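Local structure of macromomycin (Streptomyces macromomyceticus, 2MCM) at residues A[36-40]-A[83-87]; A[33-37]-A[66-72]. The protein binds non-covalently the cytotoxic, DNA-cleaving chromophore of the antibiotic auromomycin, for which it is the apoprotein. All coordinates share one frame; numbering follows the deposited sequence. Where two conformers were deposited one is given.

Interaction 1. Residues A[36-40]-A[83-87]; sequences CAVVE and WGTVN. With CA (calcium ion), chain B.
V39 lies over one face of the W83 indole, with its CB 3.7 Å from the centroid of the six-membered ring and almost on the ring normal, a CH-pi contact. Both methyls of V39 spread over the same ring system, CG2 above the ring fusion at CD2 and CE2, CG1 near CE3. With CG1 anti to its own carbonyl carbon (chi1 -65°), that methyl also reaches past the indole to V86, V39 CG1 to V86 CG2 3.6 Å. Deeper in, A37 CB meets V86 CG1 at 3.8 Å. The indole edge is used as well: W83 NE1 donates to E40 OE2 at 3.0 Å, N-H...O 159°, nearly in the ring plane and onto the anti lone pair of the carboxylate, which stands 72° from the ring. Both carboxylate oxygens chelate a calcium ion, E40 OE1 at 2.5 Å and OE2 at 2.4 Å, so OE2 serves metal and indole together and the carboxylate's rotation is probably well fixed. V39 and E40 form a classic beta bulge against strand 43-47, and W83 and G84 both face A74; the arrangement thus joins two classic beta bulges through side chains, within the antiparallel sheet of a neocarzinostatin-family protein.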
ATOM      1  N   CYS A  36      -1.726   3.564  -2.010  1.00  7.84           N
ATOM      2  CA  CYS A  36      -2.886   3.691  -2.905  1.00  6.99           C
ATOM      3  C   CYS A  36      -3.906   4.728  -2.424  1.00  8.99           C
ATOM      4  O   CYS A  36      -3.777   5.203  -1.299  1.00  9.29           O
ATOM      5  CB  CYS A  36      -3.616   2.316  -2.920  1.00  8.37           C
ATOM      6  SG  CYS A  36      -2.601   0.858  -3.343  1.00  9.89           S
ATOM      7  N   ALA A  37      -4.901   4.968  -3.249  1.00  9.57           N
ATOM      8  CA  ALA A  37      -5.973   5.910  -2.894  1.00  9.77           C
ATOM      9  C   ALA A  37      -7.140   5.513  -3.793  1.00 11.95           C
ATOM     10  O   ALA A  37      -6.975   4.834  -4.761  1.00 10.27           O
ATOM     11  CB  ALA A  37      -5.587   7.359  -3.230  1.00 10.64           C
ATOM     12  N   VAL A  38      -8.324   6.010  -3.382  1.00 13.10           N
ATOM     13  CA  VAL A  38      -9.527   5.770  -4.232  1.00 15.54           C
ATOM     14  C   VAL A  38      -9.531   6.940  -5.223  1.00 16.38           C
ATOM     15  O   VAL A  38      -9.645   8.134  -4.835  1.00 18.21           O
ATOM     16  CB  VAL A  38     -10.809   5.704  -3.348  1.00 15.18           C
ATOM     17  CG1 VAL A  38     -12.017   5.681  -4.302  1.00 16.34           C
ATOM     18  CG2 VAL A  38     -10.835   4.500  -2.464  1.00 15.73           C
ATOM     19  N   VAL A  39      -9.362   6.573  -6.497  1.00 17.86           N
ATOM     20  CA  VAL A  39      -9.301   7.659  -7.508  1.00 22.23           C
ATOM     21  C   VAL A  39     -10.711   7.976  -7.981  1.00 24.57           C
ATOM     22  O   VAL A  39     -11.038   9.128  -8.261  1.00 26.86           O
ATOM     23  CB  VAL A  39      -8.235   7.399  -8.578  1.00 21.33           C
ATOM     24  CG1 VAL A  39      -6.852   7.423  -7.863  1.00 21.68           C
ATOM     25  CG2 VAL A  39      -8.389   6.180  -9.405  1.00 21.38           C
ATOM     26  N   GLU A  40     -11.492   6.920  -8.041  1.00 26.80           N
ATOM     27  CA  GLU A  40     -12.895   6.991  -8.427  1.00 29.53           C
ATOM     28  C   GLU A  40     -13.611   5.873  -7.699  1.00 30.25           C
ATOM     29  O   GLU A  40     -13.123   4.730  -7.532  1.00 29.30           O
ATOM     30  CB  GLU A  40     -13.075   6.907  -9.947  1.00 30.56           C
ATOM     31  CG  GLU A  40     -12.150   7.820 -10.745  1.00 31.63           C
ATOM     32  CD  GLU A  40     -12.614   8.511 -11.978  1.00 32.31           C
ATOM     33  OE1 GLU A  40     -13.717   9.010 -12.117  1.00 31.80           O
ATOM     34  OE2 GLU A  40     -11.686   8.578 -12.872  1.00 32.04           O
ATOM     35  N   TRP A  83      -3.399   6.560 -14.622  1.00 15.25           N
ATOM     36  CA  TRP A  83      -4.607   7.344 -14.380  1.00 15.12           C
ATOM     37  C   TRP A  83      -4.302   8.815 -14.227  1.00 14.36           C
ATOM     38  O   TRP A  83      -4.986   9.679 -14.811  1.00 16.81           O
ATOM     39  CB  TRP A  83      -5.302   6.801 -13.076  1.00 15.52           C
ATOM     40  CG  TRP A  83      -6.575   7.520 -12.812  1.00 16.57           C
ATOM     41  CD1 TRP A  83      -7.811   7.311 -13.371  1.00 18.14           C
ATOM     42  CD2 TRP A  83      -6.730   8.660 -11.950  1.00 16.35           C
ATOM     43  NE1 TRP A  83      -8.715   8.218 -12.878  1.00 18.16           N
ATOM     44  CE2 TRP A  83      -8.076   9.083 -12.028  1.00 17.90           C
ATOM     45  CE3 TRP A  83      -5.847   9.362 -11.128  1.00 16.52           C
ATOM     46  CZ2 TRP A  83      -8.577  10.157 -11.312  1.00 18.63           C
ATOM     47  CZ3 TRP A  83      -6.342  10.429 -10.428  1.00 17.32           C
ATOM     48  CH2 TRP A  83      -7.676  10.857 -10.500  1.00 18.42           C
ATOM     49  N   GLY A  84      -3.292   9.150 -13.468  1.00 14.60           N
ATOM     50  CA  GLY A  84      -3.050  10.614 -13.263  1.00 13.40           C
ATOM     51  C   GLY A  84      -2.518  10.815 -11.858  1.00 13.19           C
ATOM     52  O   GLY A  84      -2.157   9.865 -11.122  1.00 15.62           O
ATOM     53  N   THR A  85      -2.366  12.089 -11.490  1.00 13.57           N
ATOM     54  CA  THR A  85      -1.760  12.424 -10.236  1.00 14.30           C
ATOM     55  C   THR A  85      -2.709  12.327  -9.067  1.00 13.07           C
ATOM     56  O   THR A  85      -3.867  12.793  -9.230  1.00 15.37           O
ATOM     57  CB  THR A  85      -1.262  13.952 -10.292  1.00 16.95           C
ATOM     58  OG1 THR A  85      -0.418  13.997 -11.473  1.00 18.34           O
ATOM     59  CG2 THR A  85      -0.537  14.352  -9.009  1.00 17.11           C
ATOM     60  N   VAL A  86      -2.240  11.841  -7.965  1.00 12.29           N
ATOM     61  CA  VAL A  86      -2.957  11.756  -6.704  1.00 12.11           C
ATOM     62  C   VAL A  86      -2.157  12.600  -5.685  1.00 12.68           C
ATOM     63  O   VAL A  86      -0.970  12.355  -5.492  1.00 13.15           O
ATOM     64  CB  VAL A  86      -3.063  10.300  -6.199  1.00 12.42           C
ATOM     65  CG1 VAL A  86      -3.716  10.283  -4.818  1.00 14.05           C
ATOM     66  CG2 VAL A  86      -3.942   9.430  -7.104  1.00 14.63           C
ATOM     67  N   ASN A  87      -2.809  13.526  -4.998  1.00 12.95           N
ATOM     68  CA  ASN A  87      -2.127  14.358  -3.986  1.00 12.90           C
ATOM     69  C   ASN A  87      -2.667  13.902  -2.637  1.00 11.33           C
ATOM     70  O   ASN A  87      -3.910  14.110  -2.406  1.00 12.09           O
ATOM     71  CB  ASN A  87      -2.428  15.811  -4.293  1.00 15.82           C
ATOM     72  CG  ASN A  87      -1.815  16.723  -3.251  1.00 18.11           C
ATOM     73  OD1 ASN A  87      -1.467  16.402  -2.115  1.00 18.15           O
ATOM     74  ND2 ASN A  87      -1.793  17.971  -3.776  1.00 21.52           N
TER
HETATM   75 CA    CA B 163     -13.014   9.751 -14.432  0.60 25.73          CA
HETATM   76  O   HOH W   1     -15.274  10.317 -13.496  0.81 48.30           O

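Interaction 2. Residues A[33-37]-A[66-72]; sequences VGQCA and LKVHSSF
Q35 holds the 66-72 segment by a double hydrogen bond between its side-chain amide and the backbone of H69. Its NE2 donates to H69 O at 2.8 Å, and its OE1 accepts from H69 N at 3.0 Å, the latter on a lone pair in the carbonyl plane. The side chain is fully stretched, with CG anti to the backbone N (chi1 176°) and extended beyond CG, which carries the amide from the strand to the corner between 62-68 and 71-76. These two bonds fix the amide's flip and satisfy a buried polar group. Packing is tight round it: OE1 lies 3.3 Å from V68 CA, and NE2 is 3.7 Å from F72 CD2, the amide and phenyl planes being 51° apart. OE1 takes a further bond from a water at 2.8 Å, which also meets H69 ND1 at the edge of the imidazole; this watered side, where H69 is partly exposed, is the looser one. The apolar side-chain pairs are looser too: V33 CG1 comes no nearer than 4.5 Å to L66 CD2, though L66 CD2 packs on the backbone of G34, 3.8 Å from its C. At the other end F72 CZ approaches A37 CB loosely. Strands 33-37 and 66-68 run 26° apart, 7.6 Å between axes, facing each other from different sheets. Strand 93-98 lines the contact, with L97 beside V33, A95 beside L66 and C93 beside F72, while D47 of strand 43-47 touches both H69 and F72.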
ATOM      1  N   VAL A  33       2.524  -5.027  -1.873  1.00  7.59           N
ATOM      2  CA  VAL A  33       2.627  -3.934  -0.876  1.00  8.39           C
ATOM      3  C   VAL A  33       2.632  -2.626  -1.557  1.00  8.81           C
ATOM      4  O   VAL A  33       3.408  -2.448  -2.608  1.00  9.28           O
ATOM      5  CB  VAL A  33       3.931  -4.156  -0.066  1.00  8.50           C
ATOM      6  CG1 VAL A  33       4.045  -3.035   0.981  1.00 10.82           C
ATOM      7  CG2 VAL A  33       3.963  -5.509   0.622  1.00  9.95           C
ATOM      8  N   GLY A  34       1.822  -1.624  -1.247  1.00  6.21           N
ATOM      9  CA  GLY A  34       1.887  -0.368  -2.019  1.00  8.82           C
ATOM     10  C   GLY A  34       1.140   0.769  -1.351  1.00  8.55           C
ATOM     11  O   GLY A  34       0.439   0.571  -0.332  1.00 10.67           O
ATOM     12  N   GLN A  35       1.304   1.942  -1.910  1.00  7.90           N
ATOM     13  CA  GLN A  35       0.612   3.170  -1.458  1.00  7.87           C
ATOM     14  C   GLN A  35      -0.470   3.410  -2.495  1.00  8.46           C
ATOM     15  O   GLN A  35      -0.284   3.419  -3.715  1.00  7.85           O
ATOM     16  CB  GLN A  35       1.614   4.361  -1.448  1.00  9.33           C
ATOM     17  CG  GLN A  35       0.958   5.676  -1.097  1.00  8.87           C
ATOM     18  CD  GLN A  35       1.870   6.891  -1.126  1.00  9.36           C
ATOM     19  OE1 GLN A  35       3.075   6.713  -1.456  1.00  9.57           O
ATOM     20  NE2 GLN A  35       1.326   8.040  -0.808  1.00  8.84           N
ATOM     21  N   CYS A  36      -1.726   3.564  -2.010  1.00  7.84           N
ATOM     22  CA  CYS A  36      -2.886   3.691  -2.905  1.00  6.99           C
ATOM     23  C   CYS A  36      -3.906   4.728  -2.424  1.00  8.99           C
ATOM     24  O   CYS A  36      -3.777   5.203  -1.299  1.00  9.29           O
ATOM     25  CB  CYS A  36      -3.616   2.316  -2.920  1.00  8.37           C
ATOM     26  SG  CYS A  36      -2.601   0.858  -3.343  1.00  9.89           S
ATOM     27  N   ALA A  37      -4.901   4.968  -3.249  1.00  9.57           N
ATOM     28  CA  ALA A  37      -5.973   5.910  -2.894  1.00  9.77           C
ATOM     29  C   ALA A  37      -7.140   5.513  -3.793  1.00 11.95           C
ATOM     30  O   ALA A  37      -6.975   4.834  -4.761  1.00 10.27           O
ATOM     31  CB  ALA A  37      -5.587   7.359  -3.230  1.00 10.64           C
ATOM     32  N   LEU A  66       8.547   0.421   2.711  1.00  7.53           N
ATOM     33  CA  LEU A  66       7.873   1.046   1.613  1.00  7.55           C
ATOM     34  C   LEU A  66       8.197   2.545   1.584  1.00  8.77           C
ATOM     35  O   LEU A  66       8.020   3.166   2.633  1.00  8.88           O
ATOM     36  CB  LEU A  66       6.307   0.807   1.759  1.00  9.77           C
ATOM     37  CG  LEU A  66       5.471   1.496   0.713  1.00 10.12           C
ATOM     38  CD1 LEU A  66       5.629   0.922  -0.668  1.00 11.08           C
ATOM     39  CD2 LEU A  66       3.970   1.448   1.109  1.00 10.85           C
ATOM     40  N   LYS A  67       8.638   3.046   0.430  1.00  8.53           N
ATOM     41  CA  LYS A  67       8.891   4.506   0.376  1.00 10.42           C
ATOM     42  C   LYS A  67       7.601   5.199  -0.018  1.00 10.01           C
ATOM     43  O   LYS A  67       7.035   4.820  -1.110  1.00 12.67           O
ATOM     44  CB  LYS A  67      10.036   4.748  -0.634  1.00 12.51           C
ATOM     45  CG  LYS A  67      10.580   6.179  -0.396  1.00 17.31           C
ATOM     46  CD  LYS A  67      11.804   6.465  -1.294  1.00 20.00           C
ATOM     47  CE  LYS A  67      12.950   5.511  -0.999  1.00 22.60           C
ATOM     48  NZ  LYS A  67      14.223   5.952  -1.749  1.00 25.24           N
ATOM     49  N   VAL A  68       7.121   6.176   0.710  1.00  9.06           N
ATOM     50  CA  VAL A  68       5.857   6.857   0.358  1.00  9.45           C
ATOM     51  C   VAL A  68       6.103   8.269  -0.111  1.00 10.65           C
ATOM     52  O   VAL A  68       7.139   8.898   0.214  1.00 10.44           O
ATOM     53  CB  VAL A  68       4.836   6.879   1.544  1.00 11.14           C
ATOM     54  CG1 VAL A  68       4.424   5.434   1.857  1.00 12.34           C
ATOM     55  CG2 VAL A  68       5.399   7.629   2.742  1.00 12.29           C
ATOM     56  N   HIS A  69       5.181   8.781  -0.880  1.00  9.62           N
ATOM     57  CA  HIS A  69       5.290  10.126  -1.461  1.00 10.92           C
ATOM     58  C   HIS A  69       3.968  10.874  -1.306  1.00 10.41           C
ATOM     59  O   HIS A  69       2.882  10.300  -1.293  1.00 10.62           O
ATOM     60  CB  HIS A  69       5.663  10.044  -2.964  1.00 12.07           C
ATOM     61  CG  HIS A  69       7.001   9.353  -3.194  1.00 13.47           C
ATOM     62  ND1 HIS A  69       7.224   8.059  -3.392  1.00 14.89           N
ATOM     63  CD2 HIS A  69       8.232   9.957  -3.171  1.00 14.81           C
ATOM     64  CE1 HIS A  69       8.545   7.829  -3.516  1.00 16.80           C
ATOM     65  NE2 HIS A  69       9.166   8.995  -3.387  1.00 15.36           N
ATOM     66  N   SER A  70       4.130  12.184  -1.095  1.00 10.38           N
ATOM     67  CA  SER A  70       2.888  12.977  -0.830  1.00 11.84           C
ATOM     68  C   SER A  70       2.038  13.133  -2.044  1.00 12.33           C
ATOM     69  O   SER A  70       0.833  13.436  -1.869  1.00 13.04           O
ATOM     70  CB  SER A  70       3.188  14.312  -0.128  1.00 14.05           C
ATOM     71  OG  SER A  70       4.091  15.018  -0.964  1.00 14.97           O
ATOM     72  N   SER A  71       2.593  12.983  -3.226  1.00 11.64           N
ATOM     73  CA  SER A  71       1.825  13.001  -4.488  1.00 13.02           C
ATOM     74  C   SER A  71       2.430  11.860  -5.303  1.00 13.25           C
ATOM     75  O   SER A  71       3.689  11.640  -5.215  1.00 13.48           O
ATOM     76  CB  SER A  71       1.869  14.289  -5.270  1.00 13.56           C
ATOM     77  OG  SER A  71       1.223  15.347  -4.563  0.60 16.05           O
ATOM     78  N   PHE A  72       1.647  11.174  -6.083  1.00 12.30           N
ATOM     79  CA  PHE A  72       2.210  10.071  -6.922  1.00 12.11           C
ATOM     80  C   PHE A  72       1.348   9.928  -8.152  1.00 13.31           C
ATOM     81  O   PHE A  72       0.233  10.450  -8.206  1.00 12.23           O
ATOM     82  CB  PHE A  72       2.223   8.816  -6.082  1.00 12.93           C
ATOM     83  CG  PHE A  72       0.934   8.204  -5.637  1.00 13.28           C
ATOM     84  CD1 PHE A  72       0.263   7.307  -6.497  1.00 13.41           C
ATOM     85  CD2 PHE A  72       0.366   8.483  -4.390  1.00 14.04           C
ATOM     86  CE1 PHE A  72      -0.910   6.667  -6.092  1.00 14.16           C
ATOM     87  CE2 PHE A  72      -0.831   7.865  -3.995  1.00 13.57           C
ATOM     88  CZ  PHE A  72      -1.470   7.014  -4.861  1.00 13.77           C
TER
HETATM   89  O   HOH W   2       4.975   6.221  -3.425  1.00 15.55           O

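In the fold
From the N terminus, strand 30-40 supplies the first side of both contacts. Interaction 2 comes first, closing the excursion through strands 43-47 and 52-55 when the chain returns on strand 62-68 and turns into 71-76. Interaction 1 then brings strand 81-87, reached by the next hairpin, back onto the far end of strand 30-40. The loops closed by the two contacts cross rather than nest: interaction 2 starts and ends earlier than interaction 1, and they share C36 and A37. A probable hydrogen bond from V86 N to F72 O, 2.8 Å, joins them. Interaction 2 ties the three-stranded sheet, through 62-68, to the larger curled one, within which interaction 1 joins two strands not paired with each other.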